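Local structure of TRAP dicarboxylate transporter-DctP subunit (Marinobacter aquaeolei, 4PFI) at residues 154-159 with 280-285; 160-165 with 172-177; 224-229 with 287-292; 239-244 with 307-312. The protein probably captures a small organic acid in the periplasm and delivers it to the membrane subunits of a TRAP (tripartite ATP-independent periplasmic) transporter. One frame throughout, in Å; residues are numbered along the deposited sequence.

Interaction 1 (154-159 with 280-285); sequences FVPEGW and TLQEDL
Gln282 carries the helical side of this contact, lying against the strand backbone from Pro156 to Gly158. Its CG sits between the backbone N and the carbonyl carbon (chi1 65°), and a second bend at chi2 folds the chain across the strand. Successive atoms of the one side chain meet three strand residues: CB stands 3.8 Å from Glu157 O, CG is 3.9 Å from Pro156 O, and OE1 comes to 3.4 Å of Gly158 CA. No hydrogen bond joins the two segments directly. The polar link runs instead through Asn286, one turn further along the helix, whose ND2 is hydrogen-bonded both to Gln282 OE1 and to Glu157 O, which fixes the amide end and satisfies a buried carbonyl. Pro156 adds the apolar part, its CB lying 4.4 Å from Gln282 CG while its ring also packs on Ala278 and Trp279. Gly158 has a phi of 131°, and its backbone conformation by itself calls for glycine. Glu157 turns its CB away from the helix, and its OE2 is hydrogen-bonded to Gln50. Strand and helix segments run nearly parallel, at 24° with axes 7.3 Å apart. The contact thus seats the middle of the long helix 263-296 on the long strand 149-164, elements that in the DctP-type solute-binding fold typically run through both lobes and join them.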
loop_
_atom_site.group_PDB
_atom_site.type_symbol
_atom_site.label_atom_id
_atom_site.label_comp_id
_atom_site.label_asym_id
_atom_site.label_seq_id
_atom_site.Cartn_x
_atom_site.Cartn_y
_atom_site.Cartn_z
ATOM N N PHE A 154 7.904 1.116 -6.705
ATOM C CA PHE A 154 6.639 1.175 -6.000
ATOM C C PHE A 154 5.511 0.603 -6.864
ATOM O O PHE A 154 5.520 0.762 -8.084
ATOM C CB PHE A 154 6.346 2.629 -5.601
ATOM C CG PHE A 154 7.363 3.206 -4.638
ATOM C CD1 PHE A 154 7.549 2.639 -3.391
ATOM C CD2 PHE A 154 8.171 4.290 -5.001
ATOM C CE1 PHE A 154 8.495 3.150 -2.518
ATOM C CE2 PHE A 154 9.123 4.806 -4.116
ATOM C CZ PHE A 154 9.285 4.239 -2.881
ATOM N N VAL A 155 4.554 -0.068 -6.226
ATOM C CA VAL A 155 3.392 -0.620 -6.910
ATOM C C VAL A 155 2.058 -0.239 -6.238
ATOM O O VAL A 155 1.894 -0.427 -5.037
ATOM C CB VAL A 155 3.485 -2.146 -6.964
ATOM C CG1 VAL A 155 2.300 -2.709 -7.725
ATOM C CG2 VAL A 155 4.823 -2.571 -7.604
ATOM N N PRO A 156 1.096 0.280 -7.018
ATOM C CA PRO A 156 -0.241 0.658 -6.517
ATOM C C PRO A 156 -1.131 -0.571 -6.245
ATOM O O PRO A 156 -1.118 -1.495 -7.062
ATOM C CB PRO A 156 -0.826 1.474 -7.678
ATOM C CG PRO A 156 -0.182 0.857 -8.927
ATOM C CD PRO A 156 1.218 0.436 -8.481
ATOM N N GLU A 157 -1.861 -0.612 -5.124
ATOM C CA GLU A 157 -2.810 -1.717 -4.873
ATOM C C GLU A 157 -4.242 -1.198 -4.846
ATOM O O GLU A 157 -5.202 -1.972 -4.797
ATOM C CB GLU A 157 -2.478 -2.484 -3.595
ATOM C CG GLU A 157 -1.007 -2.767 -3.467
ATOM C CD GLU A 157 -0.647 -3.660 -2.280
ATOM O OE1 GLU A 157 -0.120 -3.127 -1.272
ATOM O OE2 GLU A 157 -0.867 -4.896 -2.351
ATOM N N GLY A 158 -4.394 0.113 -4.924
ATOM C CA GLY A 158 -5.708 0.687 -5.083
ATOM C C GLY A 158 -5.986 1.809 -4.106
ATOM O O GLY A 158 -5.248 2.009 -3.137
ATOM N N TRP A 159 -7.034 2.574 -4.381
ATOM C CA TRP A 159 -7.497 3.587 -3.462
ATOM C C TRP A 159 -7.862 2.964 -2.110
ATOM O O TRP A 159 -8.614 1.987 -2.065
ATOM C CB TRP A 159 -8.744 4.234 -4.051
ATOM C CG TRP A 159 -8.475 5.288 -5.065
ATOM C CD1 TRP A 159 -8.817 5.268 -6.375
ATOM C CD2 TRP A 159 -7.788 6.530 -4.845
ATOM N NE1 TRP A 159 -8.382 6.423 -6.999
ATOM C CE2 TRP A 159 -7.752 7.214 -6.081
ATOM C CE3 TRP A 159 -7.209 7.126 -3.722
ATOM C CZ2 TRP A 159 -7.159 8.469 -6.229
ATOM C CZ3 TRP A 159 -6.610 8.368 -3.870
ATOM C CH2 TRP A 159 -6.597 9.031 -5.117
ATOM N N THR A 280 -3.378 -0.941 -14.101
ATOM C CA THR A 280 -4.536 -1.524 -14.749
ATOM C C THR A 280 -5.037 -2.759 -14.008
ATOM O O THR A 280 -6.230 -2.986 -13.933
ATOM C CB THR A 280 -4.233 -1.877 -16.208
ATOM O OG1 THR A 280 -3.945 -0.670 -16.935
ATOM C CG2 THR A 280 -5.429 -2.615 -16.847
ATOM N N LEU A 281 -4.130 -3.553 -13.457
ATOM C CA LEU A 281 -4.524 -4.740 -12.713
ATOM C C LEU A 281 -5.306 -4.341 -11.476
ATOM O O LEU A 281 -6.313 -4.965 -11.133
ATOM C CB LEU A 281 -3.293 -5.519 -12.274
ATOM C CG LEU A 281 -2.624 -6.362 -13.361
ATOM C CD1 LEU A 281 -1.222 -6.771 -12.921
ATOM C CD2 LEU A 281 -3.482 -7.593 -13.680
ATOM N N GLN A 282 -4.873 -3.287 -10.801
ATOM C CA GLN A 282 -5.520 -2.978 -9.544
ATOM C C GLN A 282 -6.877 -2.336 -9.801
ATOM O O GLN A 282 -7.826 -2.638 -9.088
ATOM C CB GLN A 282 -4.638 -2.138 -8.600
ATOM C CG GLN A 282 -4.310 -0.756 -9.091
ATOM C CD GLN A 282 -5.480 0.178 -8.960
ATOM O OE1 GLN A 282 -6.471 -0.143 -8.311
ATOM N NE2 GLN A 282 -5.389 1.331 -9.592
ATOM N N GLU A 283 -6.982 -1.470 -10.812
ATOM C CA GLU A 283 -8.271 -0.828 -11.123
ATOM C C GLU A 283 -9.334 -1.901 -11.389
ATOM O O GLU A 283 -10.444 -1.840 -10.854
ATOM C CB GLU A 283 -8.158 0.097 -12.350
ATOM C CG GLU A 283 -9.458 0.860 -12.673
ATOM C CD GLU A 283 -9.338 1.792 -13.871
ATOM O OE1 GLU A 283 -8.281 1.786 -14.532
ATOM O OE2 GLU A 283 -10.305 2.537 -14.162
ATOM N N ASP A 284 -8.965 -2.882 -12.217
ATOM C CA ASP A 284 -9.837 -3.993 -12.590
ATOM C C ASP A 284 -10.157 -4.925 -11.404
ATOM O O ASP A 284 -11.319 -5.275 -11.187
ATOM C CB ASP A 284 -9.177 -4.814 -13.703
ATOM C CG ASP A 284 -9.292 -4.157 -15.097
ATOM O OD1 ASP A 284 -10.134 -3.240 -15.298
ATOM O OD2 ASP A 284 -8.549 -4.584 -16.012
ATOM N N LEU A 285 -9.141 -5.332 -10.636
ATOM C CA LEU A 285 -9.397 -6.247 -9.523
ATOM C C LEU A 285 -10.326 -5.577 -8.499
ATOM O O LEU A 285 -11.267 -6.182 -7.995
ATOM C CB LEU A 285 -8.115 -6.685 -8.828
ATOM C CG LEU A 285 -8.323 -7.613 -7.609
ATOM C CD1 LEU A 285 -8.995 -8.941 -7.986
ATOM C CD2 LEU A 285 -6.999 -7.875 -6.919
#

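Interaction 2 (160-165 with 172-177)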
loop_
_atom_site.group_PDB
_atom_site.type_symbol
_atom_site.label_atom_id
_atom_site.label_comp_id
_atom_site.label_asym_id
_atom_site.label_seq_id
_atom_site.Cartn_x
_atom_site.Cartn_y
_atom_site.Cartn_z
HETATM N N MSE A 160 -7.383 3.529 -1.005
HETATM C CA MSE A 160 -7.883 3.122 0.322
HETATM C C MSE A 160 -9.387 3.458 0.385
HETATM O O MSE A 160 -9.810 4.514 -0.078
HETATM C CB MSE A 160 -7.135 3.813 1.462
HETATM C CG MSE A 160 -5.647 3.471 1.518
HETATM SE SE MSE A 160 -5.327 1.604 2.018
HETATM C CE MSE A 160 -5.593 1.745 3.970
ATOM N N THR A 161 -10.181 2.567 0.961
ATOM C CA THR A 161 -11.618 2.765 1.051
ATOM C C THR A 161 -12.039 2.645 2.512
ATOM O O THR A 161 -11.448 1.875 3.259
ATOM C CB THR A 161 -12.342 1.721 0.191
ATOM O OG1 THR A 161 -12.103 2.003 -1.207
ATOM C CG2 THR A 161 -13.839 1.734 0.468
ATOM N N TRP A 162 -13.006 3.441 2.950
ATOM C CA TRP A 162 -13.391 3.449 4.358
ATOM C C TRP A 162 -14.691 2.648 4.542
ATOM O O TRP A 162 -15.579 2.719 3.694
ATOM C CB TRP A 162 -13.650 4.875 4.826
ATOM C CG TRP A 162 -12.503 5.818 4.709
ATOM C CD1 TRP A 162 -11.206 5.502 4.513
ATOM C CD2 TRP A 162 -12.556 7.238 4.805
ATOM N NE1 TRP A 162 -10.425 6.643 4.493
ATOM C CE2 TRP A 162 -11.240 7.725 4.665
ATOM C CE3 TRP A 162 -13.587 8.156 4.989
ATOM C CZ2 TRP A 162 -10.932 9.071 4.705
ATOM C CZ3 TRP A 162 -13.276 9.502 5.027
ATOM C CH2 TRP A 162 -11.962 9.943 4.893
ATOM N N THR A 163 -14.807 1.891 5.631
ATOM C CA THR A 163 -16.078 1.296 6.013
ATOM C C THR A 163 -16.413 1.682 7.449
ATOM O O THR A 163 -15.531 1.970 8.265
ATOM C CB THR A 163 -16.084 -0.268 5.923
ATOM O OG1 THR A 163 -15.190 -0.829 6.885
ATOM C CG2 THR A 163 -15.650 -0.741 4.591
ATOM N N ALA A 164 -17.711 1.686 7.722
ATOM C CA ALA A 164 -18.245 1.917 9.028
ATOM C C ALA A 164 -19.736 1.559 8.993
ATOM O O ALA A 164 -20.256 1.065 7.985
ATOM C CB ALA A 164 -18.053 3.367 9.424
ATOM N N ASN A 165 -20.414 1.819 10.111
ATOM C CA ASN A 165 -21.848 1.650 10.164
ATOM C C ASN A 165 -22.608 2.962 10.028
ATOM O O ASN A 165 -23.761 3.060 10.425
ATOM C CB ASN A 165 -22.242 0.859 11.399
ATOM C CG ASN A 165 -22.026 -0.609 11.198
ATOM O OD1 ASN A 165 -22.239 -1.126 10.098
ATOM N ND2 ASN A 165 -21.569 -1.293 12.232
ATOM N N SER A 172 -16.350 15.580 11.376
ATOM C CA SER A 172 -17.250 15.416 12.502
ATOM C C SER A 172 -17.778 13.959 12.646
ATOM O O SER A 172 -18.010 13.495 13.763
ATOM C CB SER A 172 -18.426 16.381 12.369
ATOM O OG SER A 172 -19.377 16.099 13.383
ATOM N N ASP A 173 -17.975 13.248 11.529
ATOM C CA ASP A 173 -18.439 11.858 11.565
ATOM C C ASP A 173 -17.437 10.872 12.203
ATOM O O ASP A 173 -17.820 9.763 12.603
ATOM C CB ASP A 173 -18.790 11.380 10.156
ATOM C CG ASP A 173 -20.020 12.087 9.581
ATOM O OD1 ASP A 173 -20.901 12.503 10.379
ATOM O OD2 ASP A 173 -20.109 12.230 8.334
ATOM N N PHE A 174 -16.175 11.266 12.286
ATOM C CA PHE A 174 -15.118 10.453 12.892
ATOM C C PHE A 174 -15.013 10.653 14.412
ATOM O O PHE A 174 -14.400 9.825 15.092
ATOM C CB PHE A 174 -13.750 10.778 12.263
ATOM C CG PHE A 174 -13.520 10.129 10.938
ATOM C CD1 PHE A 174 -13.043 8.835 10.868
ATOM C CD2 PHE A 174 -13.793 10.805 9.757
ATOM C CE1 PHE A 174 -12.855 8.215 9.649
ATOM C CE2 PHE A 174 -13.589 10.196 8.530
ATOM C CZ PHE A 174 -13.129 8.902 8.474
ATOM N N GLN A 175 -15.588 11.737 14.945
ATOM C CA GLN A 175 -15.442 12.062 16.384
ATOM C C GLN A 175 -15.851 10.914 17.308
ATOM O O GLN A 175 -16.996 10.454 17.264
ATOM C CB GLN A 175 -16.247 13.316 16.760
ATOM C CG GLN A 175 -15.492 14.623 16.544
ATOM C CD GLN A 175 -14.486 14.911 17.653
ATOM O OE1 GLN A 175 -14.492 14.247 18.702
ATOM N NE2 GLN A 175 -13.604 15.894 17.425
ATOM N N GLY A 176 -14.908 10.461 18.135
ATOM C CA GLY A 176 -15.155 9.418 19.120
ATOM C C GLY A 176 -15.110 7.988 18.586
ATOM O O GLY A 176 -15.258 7.031 19.352
ATOM N N LEU A 177 -14.910 7.844 17.276
ATOM C CA LEU A 177 -14.915 6.533 16.612
ATOM C C LEU A 177 -13.616 5.790 16.813
ATOM O O LEU A 177 -12.549 6.346 16.576
ATOM C CB LEU A 177 -15.134 6.706 15.107
ATOM C CG LEU A 177 -16.542 6.355 14.626
ATOM C CD1 LEU A 177 -17.596 7.009 15.511
ATOM C CD2 LEU A 177 -16.712 6.756 13.166
#
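Phe174 points the edge of its ring at the face of Trp162, an edge-to-face (T-shaped) aromatic pair between the end of the long strand 149-164 and the turn that precedes strand 178-180 in this solute-binding fold. From the type II beta turn Phe174-Leu177, the Phe174 side chain leaves with its CB directed neither at nor away from the strand. CG is anti to the carbonyl carbon (chi1 -79°), and this torsion carries the far end of the ring to the indole. Along the ring, CB, CG and CD2 remain more than 4.2 Å from the strand segment, and contact begins at CE2, 3.6 Å from Trp162 CZ3. CZ goes furthest, also meeting Trp162 CE3 at 3.6 Å. The six-membered ring of Trp162 and the Phe174 ring have centroids 5.0 Å apart and planes at 86°, the evidence for the perpendicular assignment. Both residues are buried and belong to a wider aromatic cluster: Trp162 has further edge-to-face partners in Phe191 and Phe312, and Phe174 meets Phe179 in the same manner. Phe174 CZ stands 3.5 Å above the indole plane, displaced toward the rim of the ring, with Trp162 CZ3 as its nearest atom.

Interaction 3 (224-229 with 287-292)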
loop_
_atom_site.group_PDB
_atom_site.type_symbol
_atom_site.label_atom_id
_atom_site.label_comp_id
_atom_site.label_asym_id
_atom_site.label_seq_id
_atom_site.Cartn_x
_atom_site.Cartn_y
_atom_site.Cartn_z
ATOM N N ALA A 224 -9.168 -6.147 -0.421
ATOM C CA ALA A 224 -8.837 -6.664 0.897
ATOM C C ALA A 224 -10.119 -6.723 1.779
ATOM O O ALA A 224 -10.320 -7.669 2.552
ATOM C CB ALA A 224 -7.772 -5.814 1.545
ATOM N N ILE A 225 -10.994 -5.723 1.631
ATOM C CA ILE A 225 -12.274 -5.700 2.330
ATOM C C ILE A 225 -13.144 -6.922 1.950
ATOM O O ILE A 225 -13.710 -7.591 2.820
ATOM C CB ILE A 225 -13.025 -4.398 2.013
ATOM C CG1 ILE A 225 -12.287 -3.221 2.671
ATOM C CG2 ILE A 225 -14.470 -4.466 2.487
ATOM C CD1 ILE A 225 -12.731 -1.852 2.165
ATOM N N GLU A 226 -13.258 -7.194 0.654
ATOM C CA GLU A 226 -14.025 -8.340 0.184
ATOM C C GLU A 226 -13.398 -9.643 0.700
ATOM O O GLU A 226 -14.095 -10.522 1.193
ATOM C CB GLU A 226 -14.138 -8.355 -1.355
ATOM C CG GLU A 226 -15.113 -9.393 -1.909
ATOM C CD GLU A 226 -14.574 -10.823 -1.858
ATOM O OE1 GLU A 226 -13.341 -11.019 -2.004
ATOM O OE2 GLU A 226 -15.379 -11.775 -1.664
ATOM N N GLU A 227 -12.085 -9.777 0.551
ATOM C CA GLU A 227 -11.378 -10.993 0.957
ATOM C C GLU A 227 -11.581 -11.332 2.457
ATOM O O GLU A 227 -11.761 -12.503 2.808
ATOM C CB GLU A 227 -9.884 -10.852 0.681
ATOM C CG GLU A 227 -9.119 -12.138 0.868
ATOM C CD GLU A 227 -9.642 -13.258 -0.042
ATOM O OE1 GLU A 227 -9.914 -13.001 -1.247
ATOM O OE2 GLU A 227 -9.801 -14.397 0.459
HETATM N N MSE A 228 -11.546 -10.318 3.332
HETATM C CA MSE A 228 -11.693 -10.512 4.773
HETATM C C MSE A 228 -13.147 -10.531 5.177
HETATM O O MSE A 228 -13.463 -10.767 6.329
HETATM C CB MSE A 228 -11.052 -9.342 5.541
HETATM C CG MSE A 228 -9.748 -8.828 4.976
HETATM SE SE MSE A 228 -8.298 -9.204 6.128
HETATM C CE MSE A 228 -8.505 -11.138 5.836
ATOM N N GLY A 229 -14.026 -10.173 4.259
ATOM C CA GLY A 229 -15.439 -10.212 4.544
ATOM C C GLY A 229 -15.974 -9.064 5.401
ATOM O O GLY A 229 -17.050 -9.183 5.955
ATOM N N LYS A 287 -12.481 -3.212 -9.052
ATOM C CA LYS A 287 -13.826 -3.037 -9.592
ATOM C C LYS A 287 -14.619 -4.343 -9.498
ATOM O O LYS A 287 -15.800 -4.348 -9.171
ATOM C CB LYS A 287 -13.760 -2.545 -11.038
ATOM C CG LYS A 287 -15.098 -2.479 -11.733
ATOM C CD LYS A 287 -14.945 -2.180 -13.234
ATOM C CE LYS A 287 -14.518 -0.728 -13.504
ATOM N NZ LYS A 287 -14.370 -0.439 -14.973
ATOM N N GLU A 288 -13.948 -5.449 -9.757
ATOM C CA GLU A 288 -14.542 -6.781 -9.699
ATOM C C GLU A 288 -14.971 -7.073 -8.255
ATOM O O GLU A 288 -16.064 -7.573 -7.980
ATOM C CB GLU A 288 -13.458 -7.775 -10.095
ATOM C CG GLU A 288 -13.884 -9.030 -10.800
ATOM C CD GLU A 288 -12.666 -9.911 -11.177
ATOM O OE1 GLU A 288 -12.619 -11.080 -10.722
ATOM O OE2 GLU A 288 -11.747 -9.436 -11.908
ATOM N N ARG A 289 -14.086 -6.757 -7.324
ATOM C CA ARG A 289 -14.347 -7.078 -5.942
ATOM C C ARG A 289 -15.465 -6.196 -5.414
ATOM O O ARG A 289 -16.293 -6.643 -4.617
ATOM C CB ARG A 289 -13.096 -6.905 -5.138
ATOM C CG ARG A 289 -12.073 -7.961 -5.487
ATOM C CD ARG A 289 -12.553 -9.312 -5.073
ATOM N NE ARG A 289 -11.444 -10.063 -4.512
ATOM C CZ ARG A 289 -10.772 -10.994 -5.155
ATOM N NH1 ARG A 289 -11.101 -11.321 -6.391
ATOM N NH2 ARG A 289 -9.772 -11.615 -4.556
ATOM N N LEU A 290 -15.538 -4.957 -5.897
ATOM C CA LEU A 290 -16.648 -4.099 -5.511
ATOM C C LEU A 290 -17.999 -4.695 -5.962
ATOM O O LEU A 290 -18.957 -4.689 -5.194
ATOM C CB LEU A 290 -16.460 -2.677 -6.027
ATOM C CG LEU A 290 -17.573 -1.691 -5.639
ATOM C CD1 LEU A 290 -17.910 -1.679 -4.138
ATOM C CD2 LEU A 290 -17.115 -0.301 -6.085
ATOM N N GLU A 291 -18.082 -5.239 -7.177
ATOM C CA GLU A 291 -19.331 -5.887 -7.617
ATOM C C GLU A 291 -19.655 -7.095 -6.719
ATOM O O GLU A 291 -20.805 -7.314 -6.344
ATOM C CB GLU A 291 -19.240 -6.328 -9.085
ATOM N N THR A 292 -18.642 -7.879 -6.369
ATOM C CA THR A 292 -18.838 -9.010 -5.463
ATOM C C THR A 292 -19.399 -8.550 -4.110
ATOM O O THR A 292 -20.344 -9.131 -3.594
ATOM C CB THR A 292 -17.523 -9.777 -5.271
ATOM O OG1 THR A 292 -17.109 -10.291 -6.546
ATOM C CG2 THR A 292 -17.681 -10.907 -4.261
#
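Glu226 and Arg289 cross at about a right angle between two helices, with the carboxylate and guanidinium planes 79° apart. Glu226 OE1 is 3.3 Å from Arg289 NE but lies well out of the guanidinium plane, so no N-H points at the oxygen and the salt bridge rests on charge alone. The glutamate gets there with CG anti to its own N (chi1 -171°) and a bend at chi2, which lays the carboxylate over the arginine chain: OE1 is also 3.6 Å from Arg289 CD. Glu227 approaches differently. Its side chain runs alongside that of Arg289 and points the same way, placing OE1 3.6 Å from NH2, a longer salt bridge; both oxygens sit oblique to the guanidinium. The three residues form a small network at the protein surface, joining the C-terminal turn of helix 222-228 to the long helix 263-296. The axes of the two short helical segments approach to 9.3 Å at a crossing angle of 43°, and the shorter helix ends in a Schellman motif at Gly229, whose N is bonded to Glu226 O. Thr292, one turn beyond Arg289, turns its methyl group to the same glutamate: CG2 is 3.8 Å from Glu226 CG and 3.6 Å from Glu226 OE2. Ile293 touches both Glu226 and Ile225, and the Arg289 side chain packs on Val222 and Phe223.

Interaction 4 (239-244 with 307-312)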
loop_
_atom_site.group_PDB
_atom_site.type_symbol
_atom_site.label_atom_id
_atom_site.label_comp_id
_atom_site.label_asym_id
_atom_site.label_seq_id
_atom_site.Cartn_x
_atom_site.Cartn_y
_atom_site.Cartn_z
HETATM N N MSE A 239 -15.929 6.298 -0.120
HETATM C CA MSE A 239 -14.773 6.435 -0.980
HETATM C C MSE A 239 -14.371 7.911 -0.980
HETATM O O MSE A 239 -15.004 8.751 -1.622
HETATM C CB MSE A 239 -15.114 5.881 -2.364
HETATM C CG MSE A 239 -15.935 4.517 -2.238
HETATM SE SE MSE A 239 -16.024 3.573 -3.918
HETATM C CE MSE A 239 -14.859 2.054 -3.526
ATOM N N ALA A 240 -13.356 8.226 -0.187
ATOM C CA ALA A 240 -12.883 9.604 -0.070
ATOM C C ALA A 240 -11.749 9.893 -1.028
ATOM O O ALA A 240 -11.424 11.044 -1.223
ATOM C CB ALA A 240 -12.415 9.893 1.329
ATOM N N ARG A 241 -11.173 8.844 -1.628
ATOM C CA ARG A 241 -9.966 8.959 -2.450
ATOM C C ARG A 241 -8.948 9.884 -1.721
ATOM O O ARG A 241 -8.591 10.951 -2.209
ATOM C CB ARG A 241 -10.352 9.463 -3.843
ATOM C CG ARG A 241 -11.056 8.414 -4.716
ATOM C CD ARG A 241 -11.383 8.959 -6.144
ATOM N NE ARG A 241 -12.257 10.138 -6.053
ATOM C CZ ARG A 241 -11.987 11.350 -6.538
ATOM N NH1 ARG A 241 -10.863 11.613 -7.219
ATOM N NH2 ARG A 241 -12.872 12.316 -6.346
ATOM N N ALA A 242 -8.541 9.479 -0.515
ATOM C CA ALA A 242 -7.647 10.288 0.308
ATOM C C ALA A 242 -6.219 9.804 0.140
ATOM O O ALA A 242 -5.297 10.600 0.057
ATOM C CB ALA A 242 -8.075 10.251 1.779
ATOM N N SER A 243 -6.031 8.488 0.069
ATOM C CA SER A 243 -4.704 7.921 -0.180
ATOM C C SER A 243 -4.834 6.562 -0.838
ATOM O O SER A 243 -5.876 5.900 -0.758
ATOM C CB SER A 243 -3.924 7.766 1.126
ATOM O OG SER A 243 -4.687 7.030 2.057
ATOM N N ARG A 244 -3.749 6.130 -1.457
ATOM C CA ARG A 244 -3.661 4.837 -2.091
ATOM C C ARG A 244 -2.818 3.855 -1.281
ATOM O O ARG A 244 -1.931 4.243 -0.530
ATOM C CB ARG A 244 -3.014 5.004 -3.448
ATOM C CG ARG A 244 -3.904 5.626 -4.510
ATOM C CD ARG A 244 -3.114 5.712 -5.794
ATOM N NE ARG A 244 -3.841 6.330 -6.895
ATOM C CZ ARG A 244 -3.819 7.624 -7.167
ATOM N NH1 ARG A 244 -3.124 8.462 -6.407
ATOM N NH2 ARG A 244 -4.494 8.091 -8.202
ATOM N N ASP A 307 -16.349 19.152 -2.446
ATOM C CA ASP A 307 -16.461 19.965 -1.239
ATOM C C ASP A 307 -16.158 19.153 0.021
ATOM O O ASP A 307 -15.448 19.610 0.911
ATOM C CB ASP A 307 -17.859 20.570 -1.122
ATOM C CG ASP A 307 -18.063 21.751 -2.050
ATOM O OD1 ASP A 307 -17.146 22.039 -2.854
ATOM O OD2 ASP A 307 -19.148 22.377 -1.987
ATOM N N GLU A 308 -16.706 17.951 0.099
ATOM C CA GLU A 308 -16.503 17.109 1.271
ATOM C C GLU A 308 -15.034 16.693 1.355
ATOM O O GLU A 308 -14.450 16.672 2.430
ATOM C CB GLU A 308 -17.453 15.898 1.243
ATOM C CG GLU A 308 -18.907 16.248 1.534
ATOM C CD GLU A 308 -19.906 15.122 1.175
ATOM O OE1 GLU A 308 -19.619 14.265 0.305
ATOM O OE2 GLU A 308 -21.001 15.090 1.778
ATOM N N ARG A 309 -14.427 16.391 0.214
ATOM C CA ARG A 309 -13.027 16.011 0.196
ATOM C C ARG A 309 -12.167 17.173 0.660
ATOM O O ARG A 309 -11.222 16.995 1.432
ATOM C CB ARG A 309 -12.609 15.561 -1.199
ATOM C CG ARG A 309 -13.326 14.286 -1.599
ATOM C CD ARG A 309 -12.916 13.748 -2.962
ATOM N NE ARG A 309 -11.553 13.223 -2.946
ATOM C CZ ARG A 309 -10.545 13.729 -3.641
ATOM N NH1 ARG A 309 -10.730 14.780 -4.435
ATOM N NH2 ARG A 309 -9.347 13.175 -3.551
ATOM N N ALA A 310 -12.512 18.366 0.178
ATOM C CA ALA A 310 -11.761 19.574 0.478
ATOM C C ALA A 310 -11.773 19.822 1.981
ATOM O O ALA A 310 -10.774 20.251 2.540
ATOM C CB ALA A 310 -12.340 20.755 -0.265
ATOM N N ALA A 311 -12.888 19.517 2.634
ATOM C CA ALA A 311 -12.985 19.689 4.075
ATOM C C ALA A 311 -12.040 18.727 4.840
ATOM O O ALA A 311 -11.451 19.095 5.865
ATOM C CB ALA A 311 -14.447 19.530 4.544
ATOM N N PHE A 312 -11.894 17.505 4.339
ATOM C CA PHE A 312 -11.022 16.522 4.965
ATOM C C PHE A 312 -9.579 16.895 4.717
ATOM O O PHE A 312 -8.720 16.663 5.562
ATOM C CB PHE A 312 -11.278 15.114 4.412
ATOM C CG PHE A 312 -12.445 14.406 5.036
ATOM C CD1 PHE A 312 -12.375 13.951 6.344
ATOM C CD2 PHE A 312 -13.585 14.120 4.301
ATOM C CE1 PHE A 312 -13.442 13.272 6.914
ATOM C CE2 PHE A 312 -14.668 13.426 4.889
ATOM C CZ PHE A 312 -14.591 13.011 6.184
#
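The loop linking strands 236-239 and 244-252 is held to helix 306-316 by one buried arginine, Arg309, which binds two successive backbone carbonyls. Its NE donates to Ala240 O at 2.8 Å and its NH2 to Arg241 O at 2.7 Å, both nearly straight, with N-H...O angles of 167° and 165°. The two oxygens lie essentially in the guanidinium plane, although the donors are tilted from the planes of the carbonyls they meet. A bend at chi3 turns this edge of the group toward the loop. Two bonds from a single flat group restrict its rotation, and they engage carbonyls at a place where Arg241 has a positive phi. Arg241 then folds back so that its own guanidinium stacks on that of Arg309, with centres 4.0 Å apart and planes inclined by 26°. Arg241 NH2 lies over the face of Arg309, offset toward the rim and 3.8 Å from NE. The proximity of two positive groups is probably offset by Glu306, whose OE2 forms salt bridges with both Arg241 NH2 and Arg309 NH1, and by Glu122, a second salt-bridge partner of Arg309 NH1. The Ala240 side chain packs against Trp162 and Leu304. This is a stacked arginine pair bridged by the carboxylate of Glu306, fastening an inter-strand loop of the sheet to a C-terminal helix of the solute-binding fold.

Interactions 1 and 2 occupy successive parts of strand 149-164, their centres 23 Å apart, while interactions 1 and 3 lie along helix 263-296 with centres 13 Å apart. Interaction 4 ties into the strand contacts: Trp159 of interaction 1 makes a cation-pi contact with Arg244, and Met160 N of interaction 2 is probably hydrogen-bonded to Ser243 O at 2.8 Å. Interactions 2 and 4, whose centres are 12 Å apart, also share an aromatic core, Phe174 CE2 meeting Phe312 CE1 at 3.5 Å. The bound sodium ion, at Gln234, Asn235 and Gly298, is about 13 Å from the Glu226 side chain of interaction 3.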